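Local coordinates for protein 2-hydroxyhepta-2,4-diene-1,7-dioate isomerase (Corynebacterium glutamicum, PDB 4DBF) that binds magnesium and, as a member of the fumarylacetoacetate hydrolase (FAH) family, probably acts as an oxaloacetate decarboxylase, at residues 133-138 with 222-227; 211-216 with 272-277; 139-144 with 254-259; 87-92 with 229-234. All blocks are in the same frame, centred on the assembly; numbering follows the deposited sequence. Where two conformers were deposited one is given.

Contact 1: residues 133-138 with 222-227; sequences VEFEGE and LKQDSN. With MG (magnesium ion), chain C.
Gly137 and Gln224 mark the closest approach of the two backbones, yet their CA atoms stay 7.6 Å apart, so side chains and water fill the gap. Phe135 reaches over with CG in the crowded position between its backbone N and carbonyl carbon (chi1 62°). The outer edge of its ring does the touching: Phe135 CZ sits 3.8 Å from Lys223 CB, and Phe135 CE1 lies 4.0 Å from Gln224 CB. The extended Gln224 runs past the ring in the opposite direction, its amide nearly coplanar with the ring, and ends beside the N and O of Gly137. Beyond it, water 1 bridges Gly137 O (2.8 Å) and Ser226 OG (3.0 Å). Lys223 and Gln224 together face Ala212 as a classic beta bulge. On the other side of 133-138, Glu136 and Glu138 point away from 222-227. Glu136 OE1 binds magnesium at 2.2 Å, while its OE2 forms a salt bridge with Arg171. Glu138 OE2 binds the magnesium at 2.1 Å, and Glu138 OE1 accepts a hydrogen bond from the metal-bound water 2. Asp167 and three waters complete this carboxylate magnesium site, which belongs to the FAH domain.

Contact 2: residues 211-216 with 272-277; sequences KARLTH and EIEIPG
Glu272 meets Arg213 through a reciprocal pair of backbone bonds: Glu272 N gives to Arg213 O at 3.0 Å, and Arg213 N returns the bond to Glu272 O at 3.0 Å. Glu272 O is gripped further, since water 5 donates to it at 2.8 Å and the CA-H of Ala212 also points at it. The same water donates to Glu272 OE1 and accepts from Arg213 NH1 at the edge of the guanidinium, tying the acid to the arginine although their charged atoms do not touch. Ile273 comes next, opposite Ala212 in a non-hydrogen-bonded pair, and turns to the other face. Its side chain bends back at chi2 (-59°), which lays Ile273 CD1 against Ala212 CB at 3.6 Å; Ile164 and Asn166 of strand 159-170 pack on it from beyond. Glu274 then closes a second hydrogen-bonded pair. Glu274 N reaches Lys211 O in a short 2.7 Å bond, and Glu274 O accepts from Lys211 N at 3.1 Å. The Glu274 side chain lies on the same face as those of Lys211 and Arg213, and its OE1 forms a salt bridge with Arg213 NH1 at 3.2 Å. The two flat groups stand almost perpendicular, 88° apart, and Arg213 NH1 meets OE1 from above the carboxylate plane. With charged residues on one face and Ala212 and Ile273 buried on the other, this is a regular antiparallel ladder between neighbouring strands 209-216 and 270-275 of a five-stranded mixed sheet in the FAH domain.

Contact 3: residues 139-144 with 254-259; sequences LAVVIG and IATGSP
Thr256 lays its side chain against Leu139, midway along strand 133-143. Starting at its root, CB lies close to Leu139 O. From there the hydroxyl branch swings between the backbone N and the carbonyl carbon (chi1 60°), which brings Thr256 OG1 within 2.7 Å of Leu139 O as a donor. OG1 also accepts a hydrogen bond from water 6; that water donates to Gly257 O as well and accepts from Leu139 N. The methyl branch passes Leu139 O, 3.6 Å from Thr256 CG2, and then reaches Val141 CG2 at 3.8 Å, the two side chains crossing at about a right angle. Thr256 N gives Leu139 O its second bond, 3.1 Å long and nearly along the C=O axis, whereas the hydroxyl arrives at a wider slant, tilted from the carbonyl plane. Leu139 O thus accepts two bonds from one residue, just past the end of strand 253-255 of the FAH domain. Before that point the strands run antiparallel. Val141 and Ile254 form a hydrogen-bonded pair, with Val141 N to Ile254 O at 2.8 Å and Ile254 N to Val141 O also at 2.8 Å. Their side chains share a face with Thr256 CG2, under Met235, Ile238 and Ile242 of helix 235-243. Further along, Ile143 CD1 touches Ile254 CD1 at 4.1 Å. Ala140 and Ala255 form the non-hydrogen-bonded pair on the opposite face, where Ala255 packs against Glu138; the Ala255 side chain lies about 6 Å from the magnesium.

Contact 4: residues 87-92 with 229-234; sequences GRNYAD and NQMIMK
Asn89 O receives the N-H of Ile232, with Ile232 N 2.8 Å from Asn89 O, and, more weakly, the CA-H of Met231, with Met231 CA 3.3 Å from Asn89 O. Together with the 2.9 Å bond from Ala91 N to Gln230 O, this makes an isolated beta bridge centred on Tyr90 and Met231, joining two loops of the FAH domain. The Asn89 side chain extends the grip. With CG roughly anti to the backbone N (chi1 -157°), its amide lies beside the backbone of Met233: Asn89 OD1 takes Met233 N at 2.8 Å, and Asn89 ND2 gives to Met233 O at 3.2 Å, on a lone pair and in the amide plane. Because ND2 also bonds Thr256 O, both its hydrogens have partners and the amide is fixed in rotation. These bonds hold the chain just ahead of helix 235-243, whose Ile238 packs on both Asn89 and Met233. The CB of Tyr90 points away from 229-234, yet its ring still touches that segment. Two aliphatic carbons meet the ring obliquely: Gln230 CB at 3.5 Å from Tyr90 CD2, and Met231 CG at 3.7 Å from Tyr90 CE1. Outside the bridge, Ile232 lies alongside 87-92, its CD1 resting 3.6 Å from Arg88 O.

In the fold
Contacts 1 and 3 share strand 133-143 and are buried: contact 1 supplies two magnesium ligands, and contact 3 pairs the continuation of that strand with 253-255, whose following turn packs back on Glu136 and Glu138. Contact 2 lies in the other sheet, where strand 209-216 neighbours the strand used by contact 1, and Ala212 touches Phe135. It is partly exposed and carries a salt bridge and a water-linked charged pair, whereas contact 3 is apolar apart from its backbone bonds and one threonine. Contact 4, partly buried and farthest from the chain's centre, relies on an asparagine amide between loops; Asn89 and Tyr90 link it to 256-258, and Tyr90 also meets Asn227 of contact 1.

Contact 1: residues 133-138 with 222-227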
loop_
_atom_site.group_PDB
_atom_site.type_symbol
_atom_site.label_atom_id
_atom_site.label_comp_id
_atom_site.label_asym_id
_atom_site.label_seq_id
_atom_site.Cartn_x
_atom_site.Cartn_y
_atom_site.Cartn_z
ATOM N N VAL A 133 11.640 0.246 -19.017
ATOM C CA VAL A 133 11.806 0.322 -17.580
ATOM C C VAL A 133 12.962 1.197 -17.183
ATOM O O VAL A 133 14.091 0.878 -17.433
ATOM C CB VAL A 133 11.989 -1.062 -16.985
ATOM C CG1 VAL A 133 12.222 -1.001 -15.510
ATOM C CG2 VAL A 133 10.823 -1.927 -17.310
ATOM N N GLU A 134 12.646 2.313 -16.566
ATOM C CA GLU A 134 13.638 3.271 -16.119
ATOM C C GLU A 134 13.800 3.280 -14.602
ATOM O O GLU A 134 12.925 2.923 -13.897
ATOM C CB GLU A 134 13.300 4.681 -16.610
ATOM C CG GLU A 134 13.204 4.781 -18.116
ATOM C CD GLU A 134 13.003 6.176 -18.652
ATOM O OE1 GLU A 134 12.669 7.079 -17.927
ATOM O OE2 GLU A 134 13.213 6.353 -19.831
ATOM N N PHE A 135 14.942 3.731 -14.152
ATOM C CA PHE A 135 15.214 3.918 -12.763
ATOM C C PHE A 135 14.976 5.365 -12.401
ATOM O O PHE A 135 14.907 6.195 -13.235
ATOM C CB PHE A 135 16.658 3.603 -12.498
ATOM C CG PHE A 135 17.592 4.496 -13.217
ATOM C CD1 PHE A 135 17.953 5.696 -12.686
ATOM C CD2 PHE A 135 18.059 4.161 -14.456
ATOM C CE1 PHE A 135 18.787 6.523 -13.361
ATOM C CE2 PHE A 135 18.911 4.979 -15.126
ATOM C CZ PHE A 135 19.272 6.161 -14.573
ATOM N N GLU A 136 14.876 5.631 -11.124
ATOM C CA GLU A 136 14.828 6.988 -10.655
ATOM C C GLU A 136 15.470 7.006 -9.285
ATOM O O GLU A 136 14.971 6.411 -8.415
ATOM C CB GLU A 136 13.399 7.488 -10.506
ATOM C CG GLU A 136 12.448 7.283 -11.652
ATOM C CD GLU A 136 11.128 7.997 -11.465
ATOM O OE1 GLU A 136 10.598 7.982 -10.390
ATOM O OE2 GLU A 136 10.621 8.546 -12.414
ATOM N N GLY A 137 16.572 7.692 -9.127
ATOM C CA GLY A 137 17.176 7.821 -7.831
ATOM C C GLY A 137 16.522 8.884 -7.005
ATOM O O GLY A 137 16.399 9.973 -7.440
ATOM N N GLU A 138 16.140 8.541 -5.788
ATOM C CA GLU A 138 15.451 9.454 -4.921
ATOM C C GLU A 138 15.895 9.399 -3.495
ATOM O O GLU A 138 16.240 8.389 -2.993
ATOM C CB GLU A 138 13.927 9.270 -4.972
ATOM C CG GLU A 138 13.387 8.953 -6.331
ATOM C CD GLU A 138 11.879 9.060 -6.482
ATOM O OE1 GLU A 138 11.167 9.490 -5.625
ATOM O OE2 GLU A 138 11.405 8.707 -7.523
ATOM N N LEU A 222 26.871 8.151 -16.512
ATOM C CA LEU A 222 26.057 8.965 -15.604
ATOM C C LEU A 222 24.774 9.282 -16.310
ATOM O O LEU A 222 24.766 9.977 -17.321
ATOM C CB LEU A 222 26.798 10.284 -15.254
ATOM C CG LEU A 222 26.202 11.340 -14.298
ATOM C CD1 LEU A 222 25.859 10.738 -12.909
ATOM C CD2 LEU A 222 27.166 12.524 -14.082
ATOM N N LYS A 223 23.666 8.774 -15.797
ATOM C CA LYS A 223 22.399 8.845 -16.509
ATOM C C LYS A 223 21.335 9.537 -15.669
ATOM O O LYS A 223 20.200 9.731 -16.103
ATOM C CB LYS A 223 21.983 7.434 -16.941
ATOM C CG LYS A 223 22.838 6.859 -18.094
ATOM C CD LYS A 223 22.580 7.610 -19.408
ATOM C CE LYS A 223 23.242 6.925 -20.599
ATOM N NZ LYS A 223 22.620 7.359 -21.883
ATOM N N GLN A 224 21.757 9.998 -14.505
ATOM C CA GLN A 224 21.018 10.926 -13.665
ATOM C C GLN A 224 21.948 11.780 -12.819
ATOM O O GLN A 224 22.837 11.292 -12.211
ATOM C CB GLN A 224 19.978 10.244 -12.762
ATOM C CG GLN A 224 19.152 11.206 -11.926
ATOM C CD GLN A 224 18.344 10.541 -10.818
ATOM O OE1 GLN A 224 18.066 11.135 -9.813
ATOM N NE2 GLN A 224 17.958 9.329 -11.028
ATOM N N ASP A 225 21.677 13.064 -12.786
ATOM C CA ASP A 225 22.528 14.014 -12.147
ATOM C C ASP A 225 21.652 15.160 -11.684
ATOM O O ASP A 225 21.573 16.179 -12.324
ATOM C CB ASP A 225 23.529 14.501 -13.173
ATOM C CG ASP A 225 24.673 15.266 -12.584
ATOM O OD1 ASP A 225 24.797 15.390 -11.381
ATOM O OD2 ASP A 225 25.476 15.748 -13.372
ATOM N N SER A 226 20.987 14.951 -10.568
ATOM C CA SER A 226 19.999 15.853 -10.047
ATOM C C SER A 226 20.410 16.386 -8.674
ATOM O O SER A 226 21.431 16.043 -8.167
ATOM C CB SER A 226 18.653 15.136 -9.970
ATOM O OG SER A 226 18.700 14.031 -9.128
ATOM N N ASN A 227 19.602 17.246 -8.102
ATOM C CA ASN A 227 19.905 17.784 -6.798
ATOM C C ASN A 227 18.641 18.006 -6.027
ATOM O O ASN A 227 17.688 18.422 -6.588
ATOM C CB ASN A 227 20.691 19.061 -6.944
ATOM C CG ASN A 227 21.299 19.516 -5.663
ATOM O OD1 ASN A 227 20.621 19.955 -4.786
ATOM N ND2 ASN A 227 22.591 19.449 -5.581
HETATM MG MG MG C . 9.595 8.802 -8.657
HETATM O O HOH W 1 16.542 12.744 -7.460
HETATM O O HOH W 2 8.703 9.421 -6.790
HETATM O O HOH W 3 7.812 9.291 -9.572
HETATM O O HOH W 4 10.294 10.617 -9.282
#

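Contact 2: residues 211-216 with 272-277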
loop_
_atom_site.group_PDB
_atom_site.type_symbol
_atom_site.label_atom_id
_atom_site.label_comp_id
_atom_site.label_asym_id
_atom_site.label_seq_id
_atom_site.Cartn_x
_atom_site.Cartn_y
_atom_site.Cartn_z
ATOM N N LYS A 211 23.005 11.063 -7.858
ATOM C CA LYS A 211 23.564 10.635 -9.117
ATOM C C LYS A 211 23.230 9.181 -9.338
ATOM O O LYS A 211 23.059 8.443 -8.343
ATOM C CB LYS A 211 25.073 10.853 -9.127
ATOM C CG LYS A 211 25.416 12.372 -9.184
ATOM C CD LYS A 211 26.933 12.661 -9.022
ATOM C CE LYS A 211 27.209 14.145 -9.383
ATOM N NZ LYS A 211 28.642 14.319 -9.577
ATOM N N ALA A 212 23.111 8.771 -10.606
ATOM C CA ALA A 212 22.901 7.375 -10.941
ATOM C C ALA A 212 23.783 6.984 -12.124
ATOM O O ALA A 212 23.866 7.712 -13.125
ATOM C CB ALA A 212 21.451 7.129 -11.271
ATOM N N ARG A 213 24.449 5.856 -11.979
ATOM C CA ARG A 213 25.322 5.329 -13.006
ATOM C C ARG A 213 24.764 4.001 -13.485
ATOM O O ARG A 213 24.570 3.069 -12.657
ATOM C CB ARG A 213 26.731 5.157 -12.435
ATOM C CG ARG A 213 27.358 6.524 -12.084
ATOM C CD ARG A 213 28.674 6.410 -11.350
ATOM N NE ARG A 213 29.222 7.751 -11.166
ATOM C CZ ARG A 213 28.978 8.541 -10.125
ATOM N NH1 ARG A 213 28.191 8.143 -9.108
ATOM N NH2 ARG A 213 29.530 9.740 -10.102
ATOM N N LEU A 214 24.503 3.932 -14.794
ATOM C CA LEU A 214 24.010 2.744 -15.439
ATOM C C LEU A 214 25.145 2.055 -16.177
ATOM O O LEU A 214 25.788 2.660 -17.044
ATOM C CB LEU A 214 22.910 3.072 -16.453
ATOM C CG LEU A 214 22.192 1.960 -17.241
ATOM C CD1 LEU A 214 21.404 0.966 -16.362
ATOM C CD2 LEU A 214 21.241 2.565 -18.312
ATOM N N THR A 215 25.362 0.787 -15.846
ATOM C CA THR A 215 26.312 0.005 -16.589
ATOM C C THR A 215 25.510 -0.792 -17.627
ATOM O O THR A 215 24.675 -1.620 -17.270
ATOM C CB THR A 215 27.066 -0.933 -15.616
ATOM O OG1 THR A 215 27.740 -0.142 -14.616
ATOM C CG2 THR A 215 28.062 -1.931 -16.378
ATOM N N HIS A 216 25.790 -0.554 -18.911
ATOM C CA HIS A 216 25.126 -1.262 -20.014
ATOM C C HIS A 216 26.234 -1.683 -20.989
ATOM O O HIS A 216 27.100 -0.868 -21.343
ATOM C CB HIS A 216 24.095 -0.354 -20.732
ATOM C CG HIS A 216 23.365 -1.025 -21.851
ATOM N ND1 HIS A 216 23.415 -0.570 -23.154
ATOM C CD2 HIS A 216 22.586 -2.134 -21.872
ATOM C CE1 HIS A 216 22.686 -1.364 -23.927
ATOM N NE2 HIS A 216 22.172 -2.324 -23.173
ATOM N N GLU A 272 23.319 1.964 -10.191
ATOM C CA GLU A 272 23.784 2.340 -8.877
ATOM C C GLU A 272 23.399 3.784 -8.607
ATOM O O GLU A 272 23.862 4.709 -9.313
ATOM C CB GLU A 272 25.299 2.188 -8.799
ATOM C CG GLU A 272 25.928 2.455 -7.442
ATOM C CD GLU A 272 27.437 2.238 -7.515
ATOM O OE1 GLU A 272 28.130 3.055 -8.144
ATOM O OE2 GLU A 272 27.918 1.249 -6.957
ATOM N N ILE A 273 22.613 3.994 -7.550
ATOM C CA ILE A 273 22.279 5.352 -7.194
ATOM C C ILE A 273 23.276 5.792 -6.126
ATOM O O ILE A 273 23.549 5.022 -5.182
ATOM C CB ILE A 273 20.822 5.456 -6.583
ATOM C CG1 ILE A 273 19.740 4.751 -7.466
ATOM C CG2 ILE A 273 20.455 6.919 -6.235
ATOM C CD1 ILE A 273 19.633 5.271 -8.852
ATOM N N GLU A 274 23.737 7.034 -6.187
ATOM C CA GLU A 274 24.611 7.519 -5.128
ATOM C C GLU A 274 24.075 8.798 -4.515
ATOM O O GLU A 274 23.770 9.717 -5.230
ATOM C CB GLU A 274 26.044 7.758 -5.642
ATOM C CG GLU A 274 26.911 8.507 -4.682
ATOM C CD GLU A 274 28.306 8.759 -5.240
ATOM O OE1 GLU A 274 28.455 9.513 -6.252
ATOM O OE2 GLU A 274 29.250 8.236 -4.613
ATOM N N ILE A 275 23.968 8.852 -3.184
ATOM C CA ILE A 275 23.635 10.086 -2.498
ATOM C C ILE A 275 24.731 10.337 -1.432
ATOM O O ILE A 275 24.817 9.594 -0.482
ATOM C CB ILE A 275 22.204 10.085 -1.878
ATOM C CG1 ILE A 275 21.092 9.894 -2.941
ATOM C CG2 ILE A 275 21.992 11.391 -1.105
ATOM C CD1 ILE A 275 19.701 10.002 -2.389
ATOM N N PRO A 276 25.609 11.359 -1.622
ATOM C CA PRO A 276 26.710 11.601 -0.650
ATOM C C PRO A 276 26.157 11.836 0.745
ATOM O O PRO A 276 25.109 12.497 0.907
ATOM C CB PRO A 276 27.415 12.865 -1.212
ATOM C CG PRO A 276 26.425 13.466 -2.255
ATOM C CD PRO A 276 25.716 12.241 -2.802
ATOM N N GLY A 277 26.771 11.244 1.750
ATOM C CA GLY A 277 26.190 11.338 3.088
ATOM C C GLY A 277 25.360 10.122 3.487
ATOM O O GLY A 277 25.188 9.838 4.689
HETATM O O HOH W 5 26.456 5.615 -8.641
#

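Contact 3: residues 139-144 with 254-259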
loop_
_atom_site.group_PDB
_atom_site.type_symbol
_atom_site.label_atom_id
_atom_site.label_comp_id
_atom_site.label_asym_id
_atom_site.label_seq_id
_atom_site.Cartn_x
_atom_site.Cartn_y
_atom_site.Cartn_z
ATOM N N LEU A 139 15.852 10.532 -2.858
ATOM C CA LEU A 139 15.984 10.595 -1.440
ATOM C C LEU A 139 14.723 10.050 -0.774
ATOM O O LEU A 139 13.655 10.440 -1.079
ATOM C CB LEU A 139 16.218 12.017 -1.004
ATOM C CG LEU A 139 16.421 12.174 0.472
ATOM C CD1 LEU A 139 17.687 11.515 0.963
ATOM C CD2 LEU A 139 16.363 13.640 0.827
ATOM N N ALA A 140 14.916 9.120 0.137
ATOM C CA ALA A 140 13.834 8.450 0.824
ATOM C C ALA A 140 13.836 8.823 2.276
ATOM O O ALA A 140 14.840 8.880 2.874
ATOM C CB ALA A 140 13.923 6.946 0.686
ATOM N N VAL A 141 12.663 9.046 2.791
ATOM C CA VAL A 141 12.492 9.361 4.172
ATOM C C VAL A 141 11.911 8.153 4.900
ATOM O O VAL A 141 10.950 7.592 4.473
ATOM C CB VAL A 141 11.529 10.517 4.363
ATOM C CG1 VAL A 141 11.340 10.795 5.810
ATOM C CG2 VAL A 141 12.000 11.750 3.644
ATOM N N VAL A 142 12.495 7.791 6.011
ATOM C CA VAL A 142 11.900 6.757 6.807
ATOM C C VAL A 142 11.250 7.331 8.062
ATOM O O VAL A 142 11.883 7.982 8.839
ATOM C CB VAL A 142 12.897 5.662 7.178
ATOM C CG1 VAL A 142 12.232 4.633 8.029
ATOM C CG2 VAL A 142 13.490 5.043 5.951
ATOM N N ILE A 143 9.966 7.064 8.190
ATOM C CA ILE A 143 9.128 7.538 9.262
ATOM C C ILE A 143 9.444 6.799 10.568
ATOM O O ILE A 143 9.646 5.639 10.584
ATOM C CB ILE A 143 7.625 7.441 8.920
ATOM C CG1 ILE A 143 7.242 8.364 7.782
ATOM C CG2 ILE A 143 6.777 7.830 10.105
ATOM C CD1 ILE A 143 7.652 9.777 8.002
ATOM N N GLY A 144 9.501 7.548 11.643
ATOM C CA GLY A 144 9.980 7.070 12.915
ATOM C C GLY A 144 8.944 6.906 14.008
ATOM O O GLY A 144 9.177 6.289 14.992
ATOM N N ILE A 254 8.966 7.420 2.447
ATOM C CA ILE A 254 8.477 8.432 1.471
ATOM C C ILE A 254 9.549 8.595 0.417
ATOM O O ILE A 254 10.693 8.880 0.739
ATOM C CB ILE A 254 8.159 9.799 2.162
ATOM C CG1 ILE A 254 7.061 9.619 3.206
ATOM C CG2 ILE A 254 7.763 10.919 1.090
ATOM C CD1 ILE A 254 6.942 10.914 4.106
ATOM N N ALA A 255 9.156 8.466 -0.859
ATOM C CA ALA A 255 10.106 8.660 -1.927
ATOM C C ALA A 255 9.866 10.106 -2.420
ATOM O O ALA A 255 8.757 10.402 -2.879
ATOM C CB ALA A 255 9.784 7.683 -3.062
ATOM N N THR A 256 10.847 10.979 -2.237
ATOM C CA THR A 256 10.629 12.460 -2.365
ATOM C C THR A 256 10.788 13.015 -3.807
ATOM O O THR A 256 10.655 14.244 -4.052
ATOM C CB THR A 256 11.538 13.249 -1.368
ATOM O OG1 THR A 256 12.916 12.967 -1.652
ATOM C CG2 THR A 256 11.213 12.798 0.075
ATOM N N GLY A 257 11.134 12.160 -4.758
ATOM C CA GLY A 257 11.003 12.532 -6.165
ATOM C C GLY A 257 12.302 12.499 -6.943
ATOM O O GLY A 257 13.378 12.183 -6.390
ATOM N N SER A 258 12.184 12.785 -8.249
ATOM C CA SER A 258 13.314 12.739 -9.186
ATOM C C SER A 258 12.875 13.391 -10.497
ATOM O O SER A 258 11.676 13.558 -10.730
ATOM C CB SER A 258 13.747 11.307 -9.478
ATOM O OG SER A 258 12.804 10.611 -10.226
ATOM N N PRO A 259 13.837 13.664 -11.396
ATOM C CA PRO A 259 13.440 14.033 -12.778
ATOM C C PRO A 259 12.620 12.887 -13.288
ATOM O O PRO A 259 12.909 11.738 -12.936
ATOM C CB PRO A 259 14.783 14.043 -13.562
ATOM C CG PRO A 259 15.794 14.289 -12.577
ATOM C CD PRO A 259 15.295 13.714 -11.208
HETATM O O HOH W 6 14.442 12.996 -4.134
#

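Contact 4: residues 87-92 with 229-234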
loop_
_atom_site.group_PDB
_atom_site.type_symbol
_atom_site.label_atom_id
_atom_site.label_comp_id
_atom_site.label_asym_id
_atom_site.label_seq_id
_atom_site.Cartn_x
_atom_site.Cartn_y
_atom_site.Cartn_z
ATOM N N GLY A 87 5.204 12.221 -7.395
ATOM C CA GLY A 87 5.514 12.494 -8.766
ATOM C C GLY A 87 5.461 13.981 -9.069
ATOM O O GLY A 87 4.869 14.738 -8.374
ATOM N N ARG A 88 6.104 14.344 -10.150
ATOM C CA ARG A 88 6.256 15.717 -10.569
ATOM C C ARG A 88 6.771 16.653 -9.520
ATOM O O ARG A 88 6.287 17.721 -9.431
ATOM C CB ARG A 88 4.958 16.262 -11.085
ATOM C CG ARG A 88 4.327 15.362 -12.098
ATOM C CD ARG A 88 3.172 15.987 -12.788
ATOM N NE ARG A 88 1.930 15.837 -12.088
ATOM C CZ ARG A 88 1.088 14.867 -12.302
ATOM N NH1 ARG A 88 1.360 13.938 -13.182
ATOM N NH2 ARG A 88 -0.023 14.840 -11.626
ATOM N N ASN A 89 7.756 16.239 -8.760
ATOM C CA ASN A 89 8.307 17.081 -7.741
ATOM C C ASN A 89 9.632 17.730 -8.059
ATOM O O ASN A 89 10.166 18.396 -7.243
ATOM C CB ASN A 89 8.446 16.320 -6.429
ATOM C CG ASN A 89 8.484 17.231 -5.233
ATOM O OD1 ASN A 89 7.838 18.241 -5.211
ATOM N ND2 ASN A 89 9.266 16.875 -4.251
ATOM N N TYR A 90 10.148 17.518 -9.250
ATOM C CA TYR A 90 11.418 18.085 -9.641
ATOM C C TYR A 90 11.277 19.094 -10.761
ATOM O O TYR A 90 10.750 18.819 -11.779
ATOM C CB TYR A 90 12.420 17.015 -10.003
ATOM C CG TYR A 90 13.223 16.531 -8.849
ATOM C CD1 TYR A 90 12.630 15.917 -7.794
ATOM C CD2 TYR A 90 14.580 16.691 -8.814
ATOM C CE1 TYR A 90 13.360 15.455 -6.745
ATOM C CE2 TYR A 90 15.329 16.225 -7.765
ATOM C CZ TYR A 90 14.703 15.611 -6.719
ATOM O OH TYR A 90 15.385 15.133 -5.667
ATOM N N ALA A 91 11.727 20.287 -10.485
ATOM C CA ALA A 91 11.707 21.354 -11.439
ATOM C C ALA A 91 12.849 21.183 -12.395
ATOM O O ALA A 91 13.889 20.730 -12.032
ATOM C CB ALA A 91 11.796 22.683 -10.739
ATOM N N ASP A 92 12.595 21.536 -13.643
ATOM C CA ASP A 92 13.579 21.526 -14.685
ATOM C C ASP A 92 13.468 20.188 -15.369
ATOM O O ASP A 92 14.095 19.955 -16.386
ATOM C CB ASP A 92 14.981 21.744 -14.116
ATOM C CG ASP A 92 15.306 23.196 -13.887
ATOM O OD1 ASP A 92 15.957 23.812 -14.737
ATOM O OD2 ASP A 92 14.917 23.731 -12.848
ATOM N N ASN A 229 17.784 20.273 -4.267
ATOM C CA ASN A 229 17.345 21.645 -4.344
ATOM C C ASN A 229 16.508 21.931 -5.591
ATOM O O ASN A 229 16.042 23.043 -5.753
ATOM C CB ASN A 229 18.553 22.590 -4.195
ATOM C CG ASN A 229 19.439 22.625 -5.441
ATOM O OD1 ASN A 229 18.982 22.396 -6.583
ATOM N ND2 ASN A 229 20.710 22.945 -5.226
ATOM N N GLN A 230 16.313 20.939 -6.482
ATOM C CA GLN A 230 15.317 21.024 -7.555
ATOM C C GLN A 230 13.876 20.678 -7.074
ATOM O O GLN A 230 12.927 20.730 -7.856
ATOM C CB GLN A 230 15.637 20.022 -8.664
ATOM C CG GLN A 230 16.977 20.175 -9.375
ATOM C CD GLN A 230 17.119 19.182 -10.511
ATOM O OE1 GLN A 230 16.338 19.167 -11.472
ATOM N NE2 GLN A 230 18.093 18.346 -10.404
ATOM N N MET A 231 13.718 20.237 -5.826
ATOM C CA MET A 231 12.393 19.833 -5.337
ATOM C C MET A 231 11.406 20.991 -5.355
ATOM O O MET A 231 11.743 22.064 -4.926
ATOM C CB MET A 231 12.478 19.285 -3.898
ATOM C CG MET A 231 12.885 17.818 -3.888
ATOM S SD MET A 231 13.508 17.320 -2.258
ATOM C CE MET A 231 12.025 17.063 -1.392
ATOM N N ILE A 232 10.184 20.742 -5.791
ATOM C CA ILE A 232 9.146 21.745 -5.757
ATOM C C ILE A 232 8.488 21.854 -4.381
ATOM O O ILE A 232 8.338 22.965 -3.814
ATOM C CB ILE A 232 8.128 21.456 -6.891
ATOM C CG1 ILE A 232 8.827 21.566 -8.260
ATOM C CG2 ILE A 232 6.897 22.369 -6.784
ATOM C CD1 ILE A 232 8.021 20.885 -9.393
ATOM N N MET A 233 8.054 20.711 -3.831
ATOM C CA MET A 233 7.663 20.674 -2.413
ATOM C C MET A 233 8.872 20.222 -1.659
ATOM O O MET A 233 9.458 19.163 -1.987
ATOM C CB MET A 233 6.511 19.707 -2.153
ATOM C CG MET A 233 5.256 19.998 -2.884
ATOM S SD MET A 233 3.963 18.742 -2.503
ATOM C CE MET A 233 3.962 18.524 -0.800
ATOM N N LYS A 234 9.314 21.074 -0.724
ATOM C CA LYS A 234 10.421 20.780 0.168
ATOM C C LYS A 234 9.982 19.738 1.167
ATOM O O LYS A 234 8.777 19.481 1.292
ATOM C CB LYS A 234 10.832 22.057 0.905
ATOM C CG LYS A 234 11.055 23.246 -0.045
ATOM C CD LYS A 234 11.814 24.371 0.632
ATOM C CE LYS A 234 12.709 25.116 -0.356
ATOM N NZ LYS A 234 12.724 26.520 0.053
#